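PDB 3AFF: flavin-dependent monooxygenase, oxygenase subunit HsaA from Mycobacterium tuberculosis, which is the oxygenase component of a flavin-dependent monooxygenase of cholesterol catabolism and probably ortho-hydroxylates the secosteroid 3-HSA using reduced FMN and O2. Local coordinates for residues A346-L349 with P354-R357; P21-R26 with A76-S81. One frame throughout, in Å; residues are numbered along the deposited sequence.

Interaction 1 of 2, residues A346-L349 with P354-R357; sequences ATAL and PIQR
Ala348 meets the first turn of helix 354-370 with both its carbonyl and its methyl group. Its O lies 3.4 Å from CB of Gln356, and CG of the same glutamine is almost as near. CB of Ala348 approaches CG2 of Ile355 at 4.4 Å, a loose apolar touch. The chain thus folds back on itself within a few residues, where the loop after helix 316-342 turns into the next helix of the acyl-CoA dehydrogenase-like C-terminal domain. Alanine suits this place because its short side chain lets the loop backbone come close to the helix.

Gln356 offers its aliphatic stem to the loop. With CG set between the backbone N and the carbonyl carbon (chi1 53°) and a second bend at chi2 (75°), the chain curls back, and CG also comes to 4.2 Å from O of Leu349. The amide end is turned to other partners: NE2 donates to Ala353 O and OE1 accepts from Arg360 NE. Ile355 sends its longer branch away from the loop, while its side chain packs on Ala252 and Ala255 of helix 233-259. Two residues before Leu349, Thr347 and its neighbour Ala346 belong to the probable FMN site, and O of Ala346 is bonded to Trp141 NE1 of the second subunit.

No hydrogen bond joins the two segments, which meet here through van der Waals contact. Because it is buried without a partner in the model, the O of Ala348 probably pays a desolvation cost, while the glutamine amide is satisfied at both ends.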
loop_
_atom_site.group_PDB
_atom_site.type_symbol
_atom_site.label_atom_id
_atom_site.label_comp_id
_atom_site.label_asym_id
_atom_site.label_seq_id
_atom_site.Cartn_x
_atom_site.Cartn_y
_atom_site.Cartn_z
ATOM N N ALA A 346 13.573 0.737 38.486
ATOM C CA ALA A 346 15.009 0.558 38.365
ATOM C C ALA A 346 15.512 -0.564 39.226
ATOM O O ALA A 346 16.685 -0.975 39.085
ATOM C CB ALA A 346 15.743 1.851 38.768
ATOM N N THR A 347 14.668 -1.035 40.143
ATOM C CA THR A 347 15.001 -2.166 41.018
ATOM C C THR A 347 14.696 -3.549 40.396
ATOM O O THR A 347 14.986 -4.586 41.023
ATOM C CB THR A 347 14.232 -2.115 42.378
ATOM O OG1 THR A 347 12.818 -2.026 42.141
ATOM C CG2 THR A 347 14.753 -1.008 43.295
ATOM N N ALA A 348 14.115 -3.556 39.187
ATOM C CA ALA A 348 13.650 -4.788 38.519
ATOM C C ALA A 348 14.778 -5.792 38.347
ATOM O O ALA A 348 14.508 -6.990 38.237
ATOM C CB ALA A 348 12.985 -4.493 37.170
ATOM N N LEU A 349 16.009 -5.289 38.342
ATOM C CA LEU A 349 17.229 -6.100 38.264
ATOM C C LEU A 349 17.617 -6.825 39.523
ATOM O O LEU A 349 18.427 -7.755 39.460
ATOM C CB LEU A 349 18.470 -5.246 37.908
ATOM C CG LEU A 349 18.701 -4.565 36.570
ATOM C CD1 LEU A 349 20.194 -4.402 36.401
ATOM C CD2 LEU A 349 18.095 -5.431 35.449
ATOM N N PRO A 354 10.597 -10.636 41.780
ATOM C CA PRO A 354 9.993 -11.780 41.077
ATOM C C PRO A 354 10.081 -11.629 39.570
ATOM O O PRO A 354 10.120 -12.622 38.851
ATOM C CB PRO A 354 8.518 -11.702 41.465
ATOM C CG PRO A 354 8.477 -10.952 42.701
ATOM C CD PRO A 354 9.673 -10.039 42.755
ATOM N N ILE A 355 10.099 -10.397 39.076
ATOM C CA ILE A 355 9.950 -10.213 37.648
ATOM C C ILE A 355 11.223 -10.579 36.852
ATOM O O ILE A 355 11.104 -11.093 35.750
ATOM C CB ILE A 355 9.355 -8.814 37.287
ATOM C CG1 ILE A 355 9.401 -8.592 35.799
ATOM C CG2 ILE A 355 10.141 -7.702 37.951
ATOM C CD1 ILE A 355 8.182 -8.991 35.156
ATOM N N GLN A 356 12.415 -10.367 37.411
ATOM C CA GLN A 356 13.602 -10.832 36.729
ATOM C C GLN A 356 13.622 -12.374 36.571
ATOM O O GLN A 356 14.215 -12.901 35.624
ATOM C CB GLN A 356 14.942 -10.242 37.294
ATOM C CG GLN A 356 15.203 -10.378 38.806
ATOM C CD GLN A 356 15.590 -11.765 39.229
ATOM O OE1 GLN A 356 16.457 -12.391 38.631
ATOM N NE2 GLN A 356 14.946 -12.266 40.283
ATOM N N ARG A 357 12.960 -13.086 37.484
ATOM C CA ARG A 357 13.003 -14.520 37.486
ATOM C C ARG A 357 12.120 -15.073 36.407
ATOM O O ARG A 357 12.549 -15.960 35.695
ATOM C CB ARG A 357 12.580 -15.087 38.830
ATOM C CG ARG A 357 12.601 -16.626 38.877
ATOM C CD ARG A 357 12.189 -17.212 40.226
ATOM N NE ARG A 357 12.849 -16.528 41.343
ATOM C CZ ARG A 357 12.254 -15.650 42.154
ATOM N NH1 ARG A 357 10.947 -15.367 41.999
ATOM N NH2 ARG A 357 12.966 -15.056 43.130
#

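Interaction 2 of 2, residues P21-R26 with A76-S81; sequences PEIRDR and ASVCGS
Val78 packs against Ile23 and Arg24 of helix 9-33, at a point where the backbones come close: the CA atoms of Arg24 and Val78 are 4.8 Å apart. The tight part is apolar. CG2 of Ile23, anti to the backbone N, reaches 3.6 Å from CB of Cys79 and 3.8 Å from CG2 of Val78, so one methyl fills the angle between two neighbouring residues. The Ile23 and Val78 side chains cross at about a right angle. The stem of Arg24 joins this part, with CB 3.8 Å from CB of Val78. Valine fits because its compact branched side chain can use one methyl against Ile23 and the other against Arg24, and Leu20, one turn back on helix 9-33, covers it further.

The guanidinium end is looser. The Arg24 chain bends at chi3 (-60°), bringing this group obliquely alongside CG1 of Val78, with NH1 4.0 Å from it. Arginine suits this exposed edge, its hydrophobic length covering Val78 while its charged end stays at the solvent side.

With no hydrogen bond across the segments, cohesion comes from dispersion and from removing methyls from water. Cys79 adds a polar role as the N-cap of helix 80-96: its SG caps a backbone N just beyond the segment, probably modestly since thiols are weak acceptors, at the start of the helix that carries Trp84, probably an FMN-binding residue.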
loop_
_atom_site.group_PDB
_atom_site.type_symbol
_atom_site.label_atom_id
_atom_site.label_comp_id
_atom_site.label_asym_id
_atom_site.label_seq_id
_atom_site.Cartn_x
_atom_site.Cartn_y
_atom_site.Cartn_z
ATOM N N PRO A 21 -0.122 -20.578 46.198
ATOM C CA PRO A 21 0.570 -19.738 47.178
ATOM C C PRO A 21 1.870 -20.328 47.755
ATOM O O PRO A 21 2.859 -19.600 47.824
ATOM C CB PRO A 21 -0.498 -19.525 48.256
ATOM C CG PRO A 21 -1.771 -19.581 47.510
ATOM C CD PRO A 21 -1.548 -20.734 46.539
ATOM N N GLU A 22 1.867 -21.616 48.142
ATOM C CA GLU A 22 3.040 -22.338 48.668
ATOM C C GLU A 22 4.159 -22.472 47.640
ATOM O O GLU A 22 5.333 -22.388 47.983
ATOM C CB GLU A 22 2.673 -23.768 49.083
ATOM C CG GLU A 22 1.999 -23.969 50.479
ATOM C CD GLU A 22 1.321 -25.396 50.663
ATOM O OE1 GLU A 22 0.985 -26.090 49.648
ATOM O OE2 GLU A 22 1.149 -25.812 51.851
ATOM N N ILE A 23 3.789 -22.747 46.389
ATOM C CA ILE A 23 4.771 -22.863 45.318
ATOM C C ILE A 23 5.400 -21.516 45.070
ATOM O O ILE A 23 6.605 -21.434 44.969
ATOM C CB ILE A 23 4.218 -23.578 44.021
ATOM C CG1 ILE A 23 3.915 -25.060 44.337
ATOM C CG2 ILE A 23 5.248 -23.513 42.851
ATOM C CD1 ILE A 23 2.829 -25.647 43.516
ATOM N N ARG A 24 4.590 -20.460 45.016
ATOM C CA ARG A 24 5.127 -19.094 44.818
ATOM C C ARG A 24 6.180 -18.716 45.870
ATOM O O ARG A 24 7.231 -18.163 45.531
ATOM C CB ARG A 24 4.003 -18.036 44.739
ATOM C CG ARG A 24 4.456 -16.596 44.290
ATOM C CD ARG A 24 3.383 -15.519 44.550
ATOM N NE ARG A 24 2.116 -15.778 43.835
ATOM C CZ ARG A 24 0.915 -15.978 44.405
ATOM N NH1 ARG A 24 -0.149 -16.243 43.637
ATOM N NH2 ARG A 24 0.749 -15.917 45.736
ATOM N N ASP A 25 5.910 -19.071 47.127
ATOM C CA ASP A 25 6.761 -18.682 48.240
ATOM C C ASP A 25 8.118 -19.350 48.154
ATOM O O ASP A 25 9.138 -18.714 48.428
ATOM C CB ASP A 25 6.101 -19.011 49.600
ATOM C CG ASP A 25 4.855 -18.160 49.891
ATOM O OD1 ASP A 25 4.112 -18.532 50.836
ATOM O OD2 ASP A 25 4.614 -17.132 49.206
ATOM N N ARG A 26 8.104 -20.625 47.746
ATOM C CA ARG A 26 9.283 -21.489 47.581
ATOM C C ARG A 26 10.169 -21.112 46.352
ATOM O O ARG A 26 11.294 -21.594 46.217
ATOM C CB ARG A 26 8.771 -22.925 47.426
ATOM C CG ARG A 26 9.489 -23.977 48.173
ATOM C CD ARG A 26 8.743 -25.272 48.103
ATOM N NE ARG A 26 7.626 -25.356 49.036
ATOM C CZ ARG A 26 6.499 -26.044 48.834
ATOM N NH1 ARG A 26 6.306 -26.713 47.719
ATOM N NH2 ARG A 26 5.538 -26.049 49.750
ATOM N N ALA A 76 3.247 -22.478 36.231
ATOM C CA ALA A 76 4.365 -21.669 35.768
ATOM C C ALA A 76 4.121 -20.186 36.069
ATOM O O ALA A 76 5.073 -19.411 36.068
ATOM C CB ALA A 76 4.650 -21.871 34.320
ATOM N N SER A 77 2.879 -19.805 36.330
ATOM C CA SER A 77 2.558 -18.409 36.629
ATOM C C SER A 77 3.049 -18.005 38.020
ATOM O O SER A 77 3.089 -16.816 38.340
ATOM C CB SER A 77 1.046 -18.164 36.458
ATOM O OG SER A 77 0.297 -18.747 37.533
ATOM N N VAL A 78 3.431 -18.998 38.831
ATOM C CA VAL A 78 4.012 -18.780 40.171
ATOM C C VAL A 78 5.468 -19.167 40.328
ATOM O O VAL A 78 6.154 -18.623 41.181
ATOM C CB VAL A 78 3.146 -19.422 41.322
ATOM C CG1 VAL A 78 1.745 -18.882 41.239
ATOM C CG2 VAL A 78 3.070 -20.912 41.199
ATOM N N CYS A 79 5.932 -20.128 39.525
ATOM C CA CYS A 79 7.307 -20.617 39.587
ATOM C C CYS A 79 7.540 -21.277 38.239
ATOM O O CYS A 79 6.907 -22.334 37.926
ATOM C CB CYS A 79 7.506 -21.666 40.700
ATOM S SG CYS A 79 9.221 -22.283 40.801
ATOM N N GLY A 80 8.381 -20.621 37.439
ATOM C CA GLY A 80 8.599 -21.017 36.081
ATOM C C GLY A 80 9.128 -22.448 36.000
ATOM O O GLY A 80 8.697 -23.215 35.112
ATOM N N SER A 81 10.080 -22.762 36.872
ATOM C CA SER A 81 10.791 -24.070 36.926
ATOM C C SER A 81 9.846 -25.186 37.306
ATOM O O SER A 81 9.925 -26.264 36.751
ATOM C CB SER A 81 11.917 -24.090 37.973
ATOM O OG SER A 81 13.028 -23.286 37.604
#

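How the interactions relate
Interaction 1 belongs to the C-terminal and interaction 2 to the N-terminal acyl-CoA dehydrogenase-like domain. Their centres are 16 Å apart and their nearest atoms about 6 Å, without touching. Helix 9-33 links them: it supplies residues 21-26, and farther along Glu31 forms a salt bridge with Arg357, which also bonds to Gln28 but does not touch 346-349. Helix 233-259 is a second shared support, touched by Ile355 of interaction 1 and by Ala76, which lies in 76-81 without joining interaction 2. The loop of interaction 1 carries Ala346 and Thr347, probably FMN-binding but not part of the contact; the side chain of Cys79 in interaction 2 is about 8 Å from that of Trp84.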